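Local coordinates for protein bacterial fluorinating enzyme homolog (Thermus thermophilus, PDB 2CW5) that hydrolyses S-adenosyl-L-methionine to adenosine and L-methionine, without chlorinase or fluorinase activity, and assembles as a homotrimer, at residues L59-V64 and G84-V89; R78-L83 and A108-P113; T189-A194 and M250-L255; P208-F213 and A220-L225. All blocks are in the same frame, centred on the assembly; numbering follows the deposited sequence.

Contact 1. Residues L59-V64 and G84-V89; sequences LPEGAV and GRWTYV
The amide of G62 donates a 2.8 Å bond from its N to R85 O, lying in the carbonyl plane though somewhat bent, with 140° at the hydrogen. G62 sits in a type II turn that runs from P60 to A63, and the turn passes along the pyrrole side of the W86 indole. The indole NE1 donates to L59 O at 3.0 Å. That oxygen lies at the edge of the ring, in its plane, while the N-H comes down from well above the carbonyl plane of L59. A63 CB lies 4.1 Å from W86 CD1, and R85 CB covers part of one ring face. On the outside, E61 bends at its second torsion (77°) to bring OE1 3.3 Å from R85 NE, a salt bridge at the guanidinium edge; R85 NH1 is also held by L102 O. Further along, T87 N reaches A63 O at 2.9 Å in an almost straight bond, and V64 pairs with T87 as a parallel bridge, starting the seam between strands 64-68 and 87-89 of the N-terminal domain's mixed sheet. The buried indole N-H is thus satisfied by a main-chain carbonyl just before the turn, while the charged pair of E61 and R85 stays on the exposed side.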
loop_
_atom_site.group_PDB
_atom_site.type_symbol
_atom_site.label_atom_id
_atom_site.label_comp_id
_atom_site.label_asym_id
_atom_site.label_seq_id
_atom_site.Cartn_x
_atom_site.Cartn_y
_atom_site.Cartn_z
ATOM N N LEU C 59 -16.149 1.150 14.310
ATOM C CA LEU C 59 -16.070 -0.267 13.982
ATOM C C LEU C 59 -17.130 -1.105 14.685
ATOM O O LEU C 59 -17.507 -0.829 15.821
ATOM C CB LEU C 59 -14.684 -0.824 14.330
ATOM C CG LEU C 59 -13.466 -0.053 13.811
ATOM C CD1 LEU C 59 -12.209 -0.852 14.121
ATOM C CD2 LEU C 59 -13.584 0.200 12.323
ATOM N N PRO C 60 -17.618 -2.153 14.007
ATOM C CA PRO C 60 -18.636 -3.052 14.548
ATOM C C PRO C 60 -18.242 -3.593 15.916
ATOM O O PRO C 60 -17.081 -3.928 16.153
ATOM C CB PRO C 60 -18.708 -4.156 13.499
ATOM C CG PRO C 60 -18.405 -3.434 12.237
ATOM C CD PRO C 60 -17.252 -2.546 12.634
ATOM N N GLU C 61 -19.221 -3.674 16.809
ATOM C CA GLU C 61 -19.009 -4.183 18.157
ATOM C C GLU C 61 -18.448 -5.601 18.064
ATOM O O GLU C 61 -18.851 -6.375 17.198
ATOM C CB GLU C 61 -20.344 -4.225 18.901
ATOM C CG GLU C 61 -20.261 -3.928 20.382
ATOM C CD GLU C 61 -20.108 -2.447 20.660
ATOM O OE1 GLU C 61 -20.147 -2.054 21.845
ATOM O OE2 GLU C 61 -19.951 -1.673 19.690
ATOM N N GLY C 62 -17.524 -5.946 18.954
ATOM C CA GLY C 62 -16.963 -7.284 18.928
ATOM C C GLY C 62 -15.964 -7.551 17.812
ATOM O O GLY C 62 -15.494 -8.678 17.653
ATOM N N ALA C 63 -15.638 -6.534 17.026
ATOM C CA ALA C 63 -14.666 -6.725 15.955
ATOM C C ALA C 63 -13.309 -7.045 16.589
ATOM O O ALA C 63 -13.039 -6.657 17.729
ATOM C CB ALA C 63 -14.560 -5.463 15.113
ATOM N N VAL C 64 -12.467 -7.758 15.851
ATOM C CA VAL C 64 -11.134 -8.112 16.324
ATOM C C VAL C 64 -10.149 -7.097 15.754
ATOM O O VAL C 64 -9.966 -7.021 14.539
ATOM C CB VAL C 64 -10.720 -9.523 15.841
ATOM C CG1 VAL C 64 -9.260 -9.799 16.204
ATOM C CG2 VAL C 64 -11.633 -10.569 16.452
ATOM N N GLY C 84 -12.840 -6.416 25.422
ATOM C CA GLY C 84 -13.730 -5.373 25.901
ATOM C C GLY C 84 -14.912 -5.413 24.950
ATOM O O GLY C 84 -15.295 -6.502 24.512
ATOM N N ARG C 85 -15.496 -4.258 24.633
ATOM C CA ARG C 85 -16.607 -4.211 23.688
ATOM C C ARG C 85 -16.034 -4.659 22.347
ATOM O O ARG C 85 -16.734 -5.219 21.503
ATOM C CB ARG C 85 -17.175 -2.790 23.553
ATOM C CG ARG C 85 -17.783 -2.227 24.823
ATOM C CD ARG C 85 -18.889 -1.219 24.512
ATOM N NE ARG C 85 -18.417 -0.047 23.778
ATOM C CZ ARG C 85 -17.692 0.934 24.309
ATOM N NH1 ARG C 85 -17.342 0.898 25.589
ATOM N NH2 ARG C 85 -17.320 1.962 23.558
ATOM N N TRP C 86 -14.751 -4.375 22.153
ATOM C CA TRP C 86 -14.036 -4.786 20.948
ATOM C C TRP C 86 -12.926 -5.693 21.464
ATOM O O TRP C 86 -12.628 -5.689 22.656
ATOM C CB TRP C 86 -13.433 -3.581 20.220
ATOM C CG TRP C 86 -14.458 -2.709 19.554
ATOM C CD1 TRP C 86 -15.093 -2.946 18.368
ATOM C CD2 TRP C 86 -14.995 -1.483 20.058
ATOM N NE1 TRP C 86 -15.995 -1.940 18.101
ATOM C CE2 TRP C 86 -15.955 -1.030 19.124
ATOM C CE3 TRP C 86 -14.760 -0.721 21.211
ATOM C CZ2 TRP C 86 -16.682 0.154 19.309
ATOM C CZ3 TRP C 86 -15.483 0.456 21.395
ATOM C CH2 TRP C 86 -16.434 0.880 20.446
ATOM N N THR C 87 -12.330 -6.477 20.578
ATOM C CA THR C 87 -11.264 -7.385 20.973
ATOM C C THR C 87 -9.960 -6.878 20.383
ATOM O O THR C 87 -9.921 -6.424 19.239
ATOM C CB THR C 87 -11.572 -8.808 20.487
ATOM O OG1 THR C 87 -12.759 -9.271 21.149
ATOM C CG2 THR C 87 -10.408 -9.761 20.794
ATOM N N TYR C 88 -8.893 -6.949 21.168
ATOM C CA TYR C 88 -7.600 -6.448 20.723
ATOM C C TYR C 88 -6.547 -7.539 20.715
ATOM O O TYR C 88 -6.483 -8.354 21.631
ATOM C CB TYR C 88 -7.157 -5.308 21.646
ATOM C CG TYR C 88 -8.218 -4.244 21.822
ATOM C CD1 TYR C 88 -8.377 -3.230 20.883
ATOM C CD2 TYR C 88 -9.105 -4.290 22.900
ATOM C CE1 TYR C 88 -9.399 -2.287 21.004
ATOM C CE2 TYR C 88 -10.130 -3.358 23.033
ATOM C CZ TYR C 88 -10.274 -2.359 22.079
ATOM O OH TYR C 88 -11.311 -1.455 22.178
ATOM N N VAL C 89 -5.731 -7.550 19.667
ATOM C CA VAL C 89 -4.665 -8.534 19.533
ATOM C C VAL C 89 -3.411 -7.806 19.078
ATOM O O VAL C 89 -3.386 -7.195 18.013
ATOM C CB VAL C 89 -5.026 -9.616 18.499
ATOM C CG1 VAL C 89 -3.857 -10.592 18.324
ATOM C CG2 VAL C 89 -6.277 -10.350 18.939
#

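Contact 2. Residues R78-L83 and A108-P113; sequences RAVAAL and AFLLEP
L111 packs along strand 79-83 on the buried side of this contact: its CD2 lies 3.7 Å from A81 CB, its CB 4.0 Å from A79 CB, and its CD1 over the peptide of V80. F138 and A141 of helix 133-147 help enclose the same leucine. The two small alanines leave room for it, and an alanine here would probably open a gap between A81 and that helix, leaving F138 with less to pack on. Beside it the backbones run antiparallel. A81 and F109 form a hydrogen-bonded pair, with F109 N to A81 O at 2.7 Å, and L111 N adds a bond to A79 O, approaching from above the carbonyl plane. At the far end L83 CD1 meets the edge of the F109 ring, 3.5 Å from CE2. The solvent side is different. There exposed R78, with CG anti to the backbone N (chi1 -179°), lays its methylenes closely across L110 at about a right angle, CG being 3.4 Å from L110 CD1. Its guanidinium goes on to a salt bridge with D92 and a bond to T162. A79, on the helix side, lies about 6 Å, side chain to side chain, from H133, thought important for activity. The chemistry is therefore divided: an apolar, backbone-bonded centre joins two sheet strands, while the charge stays at the outer end, where D92 answers it.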
loop_
_atom_site.group_PDB
_atom_site.type_symbol
_atom_site.label_atom_id
_atom_site.label_comp_id
_atom_site.label_asym_id
_atom_site.label_seq_id
_atom_site.Cartn_x
_atom_site.Cartn_y
_atom_site.Cartn_z
ATOM N N ARG C 78 5.796 -8.990 25.294
ATOM C CA ARG C 78 4.676 -9.931 25.577
ATOM C C ARG C 78 3.545 -9.757 24.558
ATOM O O ARG C 78 3.117 -8.636 24.283
ATOM C CB ARG C 78 4.148 -9.688 26.994
ATOM C CG ARG C 78 3.012 -10.602 27.393
ATOM C CD ARG C 78 2.723 -10.555 28.891
ATOM N NE ARG C 78 2.075 -9.317 29.318
ATOM C CZ ARG C 78 1.500 -9.157 30.505
ATOM N NH1 ARG C 78 1.493 -10.156 31.379
ATOM N NH2 ARG C 78 0.924 -8.006 30.824
ATOM N N ALA C 79 3.073 -10.869 23.999
ATOM C CA ALA C 79 1.986 -10.850 23.019
ATOM C C ALA C 79 0.673 -11.138 23.740
ATOM O O ALA C 79 0.547 -12.153 24.423
ATOM C CB ALA C 79 2.234 -11.899 21.938
ATOM N N VAL C 80 -0.308 -10.251 23.585
ATOM C CA VAL C 80 -1.582 -10.437 24.270
ATOM C C VAL C 80 -2.843 -10.209 23.451
ATOM O O VAL C 80 -2.815 -9.708 22.326
ATOM C CB VAL C 80 -1.700 -9.501 25.501
ATOM C CG1 VAL C 80 -0.573 -9.771 26.482
ATOM C CG2 VAL C 80 -1.677 -8.043 25.049
ATOM N N ALA C 81 -3.956 -10.606 24.055
ATOM C CA ALA C 81 -5.282 -10.418 23.501
ATOM C C ALA C 81 -6.023 -9.815 24.696
ATOM O O ALA C 81 -5.920 -10.333 25.809
ATOM C CB ALA C 81 -5.893 -11.743 23.118
ATOM N N ALA C 82 -6.719 -8.705 24.476
ATOM C CA ALA C 82 -7.480 -8.040 25.536
ATOM C C ALA C 82 -8.924 -7.943 25.057
ATOM O O ALA C 82 -9.176 -7.592 23.904
ATOM C CB ALA C 82 -6.912 -6.656 25.808
ATOM N N LEU C 83 -9.866 -8.246 25.942
ATOM C CA LEU C 83 -11.279 -8.252 25.582
ATOM C C LEU C 83 -12.129 -7.176 26.249
ATOM O O LEU C 83 -12.141 -7.047 27.472
ATOM C CB LEU C 83 -11.875 -9.622 25.914
ATOM C CG LEU C 83 -11.048 -10.854 25.525
ATOM C CD1 LEU C 83 -11.632 -12.089 26.204
ATOM C CD2 LEU C 83 -11.033 -11.023 24.015
ATOM N N ALA C 108 -7.595 -10.221 29.742
ATOM C CA ALA C 108 -6.423 -10.250 28.869
ATOM C C ALA C 108 -5.830 -11.652 28.906
ATOM O O ALA C 108 -5.953 -12.355 29.914
ATOM C CB ALA C 108 -5.393 -9.232 29.332
ATOM N N PHE C 109 -5.183 -12.052 27.814
ATOM C CA PHE C 109 -4.592 -13.383 27.708
ATOM C C PHE C 109 -3.236 -13.371 27.011
ATOM O O PHE C 109 -3.006 -12.581 26.096
ATOM C CB PHE C 109 -5.528 -14.302 26.918
ATOM C CG PHE C 109 -6.870 -14.508 27.556
ATOM C CD1 PHE C 109 -7.096 -15.592 28.397
ATOM C CD2 PHE C 109 -7.909 -13.615 27.322
ATOM C CE1 PHE C 109 -8.339 -15.784 28.994
ATOM C CE2 PHE C 109 -9.151 -13.796 27.914
ATOM C CZ PHE C 109 -9.368 -14.883 28.752
ATOM N N LEU C 110 -2.342 -14.254 27.450
ATOM C CA LEU C 110 -1.026 -14.379 26.833
ATOM C C LEU C 110 -1.249 -15.197 25.567
ATOM O O LEU C 110 -2.002 -16.167 25.586
ATOM C CB LEU C 110 -0.063 -15.125 27.763
ATOM C CG LEU C 110 1.072 -14.317 28.390
ATOM C CD1 LEU C 110 2.021 -13.830 27.299
ATOM C CD2 LEU C 110 0.496 -13.147 29.171
ATOM N N LEU C 111 -0.608 -14.812 24.468
ATOM C CA LEU C 111 -0.793 -15.544 23.220
ATOM C C LEU C 111 0.233 -16.654 23.016
ATOM O O LEU C 111 1.431 -16.395 22.916
ATOM C CB LEU C 111 -0.754 -14.586 22.025
ATOM C CG LEU C 111 -1.790 -13.456 22.001
ATOM C CD1 LEU C 111 -1.708 -12.729 20.667
ATOM C CD2 LEU C 111 -3.183 -14.022 22.208
ATOM N N GLU C 112 -0.252 -17.894 22.965
ATOM C CA GLU C 112 0.604 -19.057 22.750
ATOM C C GLU C 112 -0.083 -20.024 21.778
ATOM O O GLU C 112 -0.109 -21.233 22.003
ATOM C CB GLU C 112 0.882 -19.767 24.080
ATOM C CG GLU C 112 1.310 -18.830 25.200
ATOM C CD GLU C 112 1.849 -19.564 26.417
ATOM O OE1 GLU C 112 1.176 -20.495 26.908
ATOM O OE2 GLU C 112 2.947 -19.197 26.885
ATOM N N PRO C 113 -0.641 -19.499 20.674
ATOM C CA PRO C 113 -1.323 -20.348 19.694
ATOM C C PRO C 113 -0.351 -21.208 18.890
ATOM O O PRO C 113 0.857 -20.963 18.887
ATOM C CB PRO C 113 -2.041 -19.333 18.815
ATOM C CG PRO C 113 -1.030 -18.226 18.746
ATOM C CD PRO C 113 -0.582 -18.103 20.197
#

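Contact 3. Residues T189-A194 and M250-L255; sequences TTLLRA and MPVRLL
The guanidinium of R193 has L254 CD1 at its edge, in its plane, 3.6 Å from NE, and R193 CG touches the same methyl at 3.7 Å. This is packing within the antiparallel, barrel-like C-terminal domain, where an ST turn at T189 leads the chain out of strand 187-189 and past strand 251-254. Strand 175-181 lies between those two strands in the sheet, which explains why no backbone bond crosses here and side chains do all the touching. L191 is the central piece. Its CG stands beside its own backbone N (chi1 -70°) with the rest of the chain extended, so CD1 drops between two partners: V252 CG1 at 3.5 Å and L254 CG at 3.7 Å, the two leucines meeting tip to tip. V178, V200 and V202 cover V252 from neighbouring strands, while L231 backs L191 and L254; the touching side-chain ends of L191, V252 and L254 are aliphatic. R193 O is buried here with no partner in the model. T189 turns both ways: its OG1 is bonded to L231 O and also takes the amide of L191 at 3.2 Å, which leaves its methyl CG2 facing V252 CG2 at 3.8 Å.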
loop_
_atom_site.group_PDB
_atom_site.type_symbol
_atom_site.label_atom_id
_atom_site.label_comp_id
_atom_site.label_asym_id
_atom_site.label_seq_id
_atom_site.Cartn_x
_atom_site.Cartn_y
_atom_site.Cartn_z
ATOM N N THR C 189 -2.582 17.107 19.288
ATOM C CA THR C 189 -2.265 17.350 20.688
ATOM C C THR C 189 -3.196 16.550 21.585
ATOM O O THR C 189 -4.133 15.908 21.106
ATOM C CB THR C 189 -2.392 18.843 21.064
ATOM O OG1 THR C 189 -3.774 19.186 21.212
ATOM C CG2 THR C 189 -1.758 19.724 19.977
ATOM N N THR C 190 -2.925 16.590 22.884
ATOM C CA THR C 190 -3.725 15.873 23.868
ATOM C C THR C 190 -4.850 16.750 24.421
ATOM O O THR C 190 -5.595 16.329 25.308
ATOM C CB THR C 190 -2.844 15.397 25.048
ATOM O OG1 THR C 190 -2.149 16.522 25.606
ATOM C CG2 THR C 190 -1.835 14.361 24.581
ATOM N N LEU C 191 -4.971 17.969 23.903
ATOM C CA LEU C 191 -6.010 18.891 24.364
ATOM C C LEU C 191 -7.390 18.547 23.807
ATOM O O LEU C 191 -7.539 18.291 22.614
ATOM C CB LEU C 191 -5.650 20.330 23.984
ATOM C CG LEU C 191 -4.467 20.933 24.739
ATOM C CD1 LEU C 191 -4.211 22.343 24.236
ATOM C CD2 LEU C 191 -4.771 20.947 26.236
ATOM N N LEU C 192 -8.395 18.557 24.679
ATOM C CA LEU C 192 -9.767 18.239 24.283
ATOM C C LEU C 192 -10.599 19.453 23.888
ATOM O O LEU C 192 -11.707 19.309 23.369
ATOM C CB LEU C 192 -10.469 17.490 25.416
ATOM C CG LEU C 192 -9.908 16.087 25.643
ATOM C CD1 LEU C 192 -10.408 15.538 26.972
ATOM C CD2 LEU C 192 -10.315 15.184 24.475
ATOM N N ARG C 193 -10.086 20.651 24.135
ATOM C CA ARG C 193 -10.848 21.827 23.756
ATOM C C ARG C 193 -10.021 22.823 22.955
ATOM O O ARG C 193 -8.801 22.912 23.107
ATOM C CB ARG C 193 -11.451 22.505 24.991
ATOM C CG ARG C 193 -10.544 23.488 25.694
ATOM C CD ARG C 193 -11.382 24.500 26.461
ATOM N NE ARG C 193 -10.588 25.629 26.936
ATOM C CZ ARG C 193 -11.105 26.731 27.471
ATOM N NH1 ARG C 193 -12.421 26.853 27.597
ATOM N NH2 ARG C 193 -10.308 27.712 27.876
ATOM N N ALA C 194 -10.702 23.558 22.086
ATOM C CA ALA C 194 -10.064 24.559 21.243
ATOM C C ALA C 194 -10.960 25.791 21.260
ATOM O O ALA C 194 -11.788 25.978 20.372
ATOM C CB ALA C 194 -9.917 24.025 19.820
HETATM N N MSE C 250 6.261 17.858 23.025
HETATM C CA MSE C 250 6.369 19.295 23.194
HETATM C C MSE C 250 5.107 19.809 23.881
HETATM O O MSE C 250 3.992 19.470 23.485
HETATM C CB MSE C 250 6.535 19.948 21.826
HETATM C CG MSE C 250 7.205 21.292 21.828
HETATM SE SE MSE C 250 7.647 21.779 20.008
HETATM C CE MSE C 250 9.265 20.745 19.813
ATOM N N PRO C 251 5.265 20.624 24.932
ATOM C CA PRO C 251 4.067 21.127 25.605
ATOM C C PRO C 251 3.218 22.076 24.760
ATOM O O PRO C 251 3.727 22.816 23.910
ATOM C CB PRO C 251 4.622 21.786 26.870
ATOM C CG PRO C 251 6.011 22.184 26.475
ATOM C CD PRO C 251 6.486 21.003 25.665
ATOM N N VAL C 252 1.913 22.012 24.996
ATOM C CA VAL C 252 0.932 22.839 24.309
ATOM C C VAL C 252 0.124 23.492 25.421
ATOM O O VAL C 252 -0.363 22.809 26.322
ATOM C CB VAL C 252 0.011 21.977 23.422
ATOM C CG1 VAL C 252 -1.032 22.851 22.747
ATOM C CG2 VAL C 252 0.843 21.244 22.372
ATOM N N ARG C 253 -0.013 24.810 25.363
ATOM C CA ARG C 253 -0.732 25.536 26.401
ATOM C C ARG C 253 -1.781 26.506 25.867
ATOM O O ARG C 253 -1.486 27.354 25.027
ATOM C CB ARG C 253 0.292 26.278 27.270
ATOM C CG ARG C 253 -0.255 27.370 28.172
ATOM C CD ARG C 253 0.865 27.906 29.058
ATOM N NE ARG C 253 2.098 28.087 28.292
ATOM C CZ ARG C 253 3.294 28.320 28.827
ATOM N NH1 ARG C 253 3.436 28.408 30.144
ATOM N NH2 ARG C 253 4.354 28.454 28.040
ATOM N N LEU C 254 -3.011 26.373 26.355
ATOM C CA LEU C 254 -4.084 27.265 25.938
ATOM C C LEU C 254 -3.913 28.598 26.655
ATOM O O LEU C 254 -3.874 28.655 27.883
ATOM C CB LEU C 254 -5.449 26.659 26.270
ATOM C CG LEU C 254 -5.864 25.471 25.394
ATOM C CD1 LEU C 254 -7.178 24.891 25.899
ATOM C CD2 LEU C 254 -6.000 25.928 23.945
ATOM N N LEU C 255 -3.796 29.668 25.877
ATOM C CA LEU C 255 -3.614 31.001 26.433
ATOM C C LEU C 255 -4.961 31.628 26.775
ATOM O O LEU C 255 -5.292 32.673 26.177
ATOM C CB LEU C 255 -2.863 31.882 25.431
ATOM C CG LEU C 255 -1.494 31.359 24.992
ATOM C CD1 LEU C 255 -0.993 32.166 23.808
ATOM C CD2 LEU C 255 -0.517 31.428 26.156
ATOM O OXT LEU C 255 -5.671 31.060 27.634
#

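Contact 4. Residues P208-F213 and A220-L225; sequences PVRRTF and APVAYL
Y224 carries its CG between its backbone N and carbonyl carbon (chi1 57°), while F213 keeps its CG beside the N (chi1 -47°), and these two settings bring the rings together. They form an offset edge-to-face pair, planes 71° apart and centroids separated by 5.2 Å, with the edge of F213 toward the face of Y224. F213 CZ comes within 3.4 Å of Y224 CD2. Both methyls of V222 support the same phenyl, CG2 lying 3.8 Å from F213 CE1, and CG2 also touches R210 CB. A glycine in place of V222 would probably leave the F213 ring freer to swing, held mainly by Y224. The backbones are joined at A223. Its N donates to P208 O at 2.9 Å and its O receives R210 N at 2.7 Å, so this one residue grips the chain before and after V209; V209 CA also lies close to that oxygen. R210 folds back and uses NH1 to bond V209 O at 2.7 Å. Y224 OH has a weak bond to E232, which probably binds the substrate by analogy with relatives, so the aromatic pair stands next to that site. Strands 205-208 and 221-225 are the edge strands of the otherwise antiparallel C-terminal sheet; a single bridge of V209 with A223 joins them, the chains running in the same direction, consistent with closure of a β-barrel.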
loop_
_atom_site.group_PDB
_atom_site.type_symbol
_atom_site.label_atom_id
_atom_site.label_comp_id
_atom_site.label_asym_id
_atom_site.label_seq_id
_atom_site.Cartn_x
_atom_site.Cartn_y
_atom_site.Cartn_z
ATOM N N PRO C 208 -3.353 30.948 16.493
ATOM C CA PRO C 208 -4.776 31.236 16.681
ATOM C C PRO C 208 -5.658 30.017 16.431
ATOM O O PRO C 208 -5.395 29.216 15.534
ATOM C CB PRO C 208 -5.035 32.349 15.671
ATOM C CG PRO C 208 -4.122 31.974 14.547
ATOM C CD PRO C 208 -2.843 31.615 15.280
ATOM N N VAL C 209 -6.702 29.885 17.238
ATOM C CA VAL C 209 -7.641 28.785 17.100
ATOM C C VAL C 209 -8.789 29.274 16.228
ATOM O O VAL C 209 -9.300 30.373 16.433
ATOM C CB VAL C 209 -8.193 28.353 18.470
ATOM C CG1 VAL C 209 -9.188 27.221 18.296
ATOM C CG2 VAL C 209 -7.050 27.930 19.377
ATOM N N ARG C 210 -9.186 28.463 15.254
ATOM C CA ARG C 210 -10.268 28.834 14.352
ATOM C C ARG C 210 -11.161 27.646 14.012
ATOM O O ARG C 210 -10.841 26.503 14.337
ATOM C CB ARG C 210 -9.691 29.427 13.062
ATOM C CG ARG C 210 -9.047 30.797 13.232
ATOM C CD ARG C 210 -10.094 31.860 13.548
ATOM N NE ARG C 210 -9.525 33.204 13.643
ATOM C CZ ARG C 210 -8.735 33.621 14.628
ATOM N NH1 ARG C 210 -8.413 32.800 15.617
ATOM N NH2 ARG C 210 -8.269 34.862 14.624
ATOM N N ARG C 211 -12.287 27.929 13.362
ATOM C CA ARG C 211 -13.226 26.888 12.965
ATOM C C ARG C 211 -13.205 26.736 11.450
ATOM O O ARG C 211 -13.215 25.622 10.925
ATOM C CB ARG C 211 -14.645 27.236 13.420
ATOM C CG ARG C 211 -14.820 27.331 14.925
ATOM C CD ARG C 211 -16.296 27.322 15.290
ATOM N NE ARG C 211 -16.510 27.323 16.733
ATOM C CZ ARG C 211 -17.687 27.110 17.315
ATOM N NH1 ARG C 211 -18.764 26.875 16.577
ATOM N NH2 ARG C 211 -17.786 27.131 18.639
ATOM N N THR C 212 -13.179 27.868 10.755
ATOM C CA THR C 212 -13.146 27.876 9.298
ATOM C C THR C 212 -11.800 28.409 8.818
ATOM O O THR C 212 -11.187 29.250 9.475
ATOM C CB THR C 212 -14.274 28.752 8.716
ATOM O OG1 THR C 212 -14.203 28.731 7.286
ATOM C CG2 THR C 212 -14.146 30.187 9.210
ATOM N N PHE C 213 -11.345 27.917 7.671
ATOM C CA PHE C 213 -10.062 28.339 7.124
ATOM C C PHE C 213 -10.224 29.068 5.799
ATOM O O PHE C 213 -10.849 28.561 4.866
ATOM C CB PHE C 213 -9.156 27.122 6.941
ATOM C CG PHE C 213 -9.131 26.210 8.132
ATOM C CD1 PHE C 213 -8.753 26.690 9.383
ATOM C CD2 PHE C 213 -9.509 24.878 8.011
ATOM C CE1 PHE C 213 -8.754 25.857 10.496
ATOM C CE2 PHE C 213 -9.514 24.035 9.119
ATOM C CZ PHE C 213 -9.136 24.526 10.364
ATOM N N ALA C 220 0.778 29.619 6.706
ATOM C CA ALA C 220 0.378 30.100 8.025
ATOM C C ALA C 220 -0.164 28.952 8.880
ATOM O O ALA C 220 -0.851 28.058 8.374
ATOM C CB ALA C 220 -0.679 31.193 7.884
ATOM N N PRO C 221 0.149 28.959 10.189
ATOM C CA PRO C 221 -0.290 27.935 11.145
ATOM C C PRO C 221 -1.634 28.276 11.788
ATOM O O PRO C 221 -1.925 29.439 12.057
ATOM C CB PRO C 221 0.831 27.934 12.168
ATOM C CG PRO C 221 1.127 29.403 12.275
ATOM C CD PRO C 221 1.147 29.849 10.815
ATOM N N VAL C 222 -2.443 27.255 12.050
ATOM C CA VAL C 222 -3.747 27.463 12.666
ATOM C C VAL C 222 -4.129 26.263 13.532
ATOM O O VAL C 222 -3.777 25.124 13.216
ATOM C CB VAL C 222 -4.828 27.685 11.581
ATOM C CG1 VAL C 222 -4.920 26.461 10.683
ATOM C CG2 VAL C 222 -6.170 27.991 12.228
ATOM N N ALA C 223 -4.837 26.528 14.626
ATOM C CA ALA C 223 -5.277 25.473 15.536
ATOM C C ALA C 223 -6.793 25.317 15.429
ATOM O O ALA C 223 -7.513 26.294 15.208
ATOM C CB ALA C 223 -4.881 25.812 16.968
ATOM N N TYR C 224 -7.270 24.087 15.596
ATOM C CA TYR C 224 -8.696 23.789 15.494
ATOM C C TYR C 224 -8.970 22.438 16.140
ATOM O O TYR C 224 -8.047 21.650 16.352
ATOM C CB TYR C 224 -9.094 23.727 14.018
ATOM C CG TYR C 224 -8.280 22.710 13.247
ATOM C CD1 TYR C 224 -8.668 21.371 13.191
ATOM C CD2 TYR C 224 -7.070 23.067 12.652
ATOM C CE1 TYR C 224 -7.870 20.415 12.571
ATOM C CE2 TYR C 224 -6.263 22.118 12.030
ATOM C CZ TYR C 224 -6.667 20.795 11.996
ATOM O OH TYR C 224 -5.858 19.846 11.411
ATOM N N LEU C 225 -10.235 22.162 16.446
ATOM C CA LEU C 225 -10.573 20.874 17.035
ATOM C C LEU C 225 -10.644 19.885 15.879
ATOM O O LEU C 225 -11.400 20.081 14.928
ATOM C CB LEU C 225 -11.918 20.932 17.762
ATOM C CG LEU C 225 -12.216 19.706 18.632
ATOM C CD1 LEU C 225 -11.238 19.662 19.803
ATOM C CD2 LEU C 225 -13.645 19.762 19.140
#

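Overall arrangement
From the N terminus, the chain reaches 59-64 first, runs through 78-83, and closes contact 1 at 84-89; contact 2, opened at 78-83, closes only at 108-113. The two therefore cross, and they meet where strands 79-83 and 87-89 lie side by side: Y88 N probably bonds A82 O, and V89 packs on L111. Together they stitch the middle of the N-terminal mixed sheet. The C-terminal domain follows in series. Contact 3 opens at 189-194 and closes with the last residues, packing that loop on strand 251-254; contact 4, a short loop nested inside it, joins the two edge strands of the C-terminal sheet, and A194 packs on V209 where the two contacts touch.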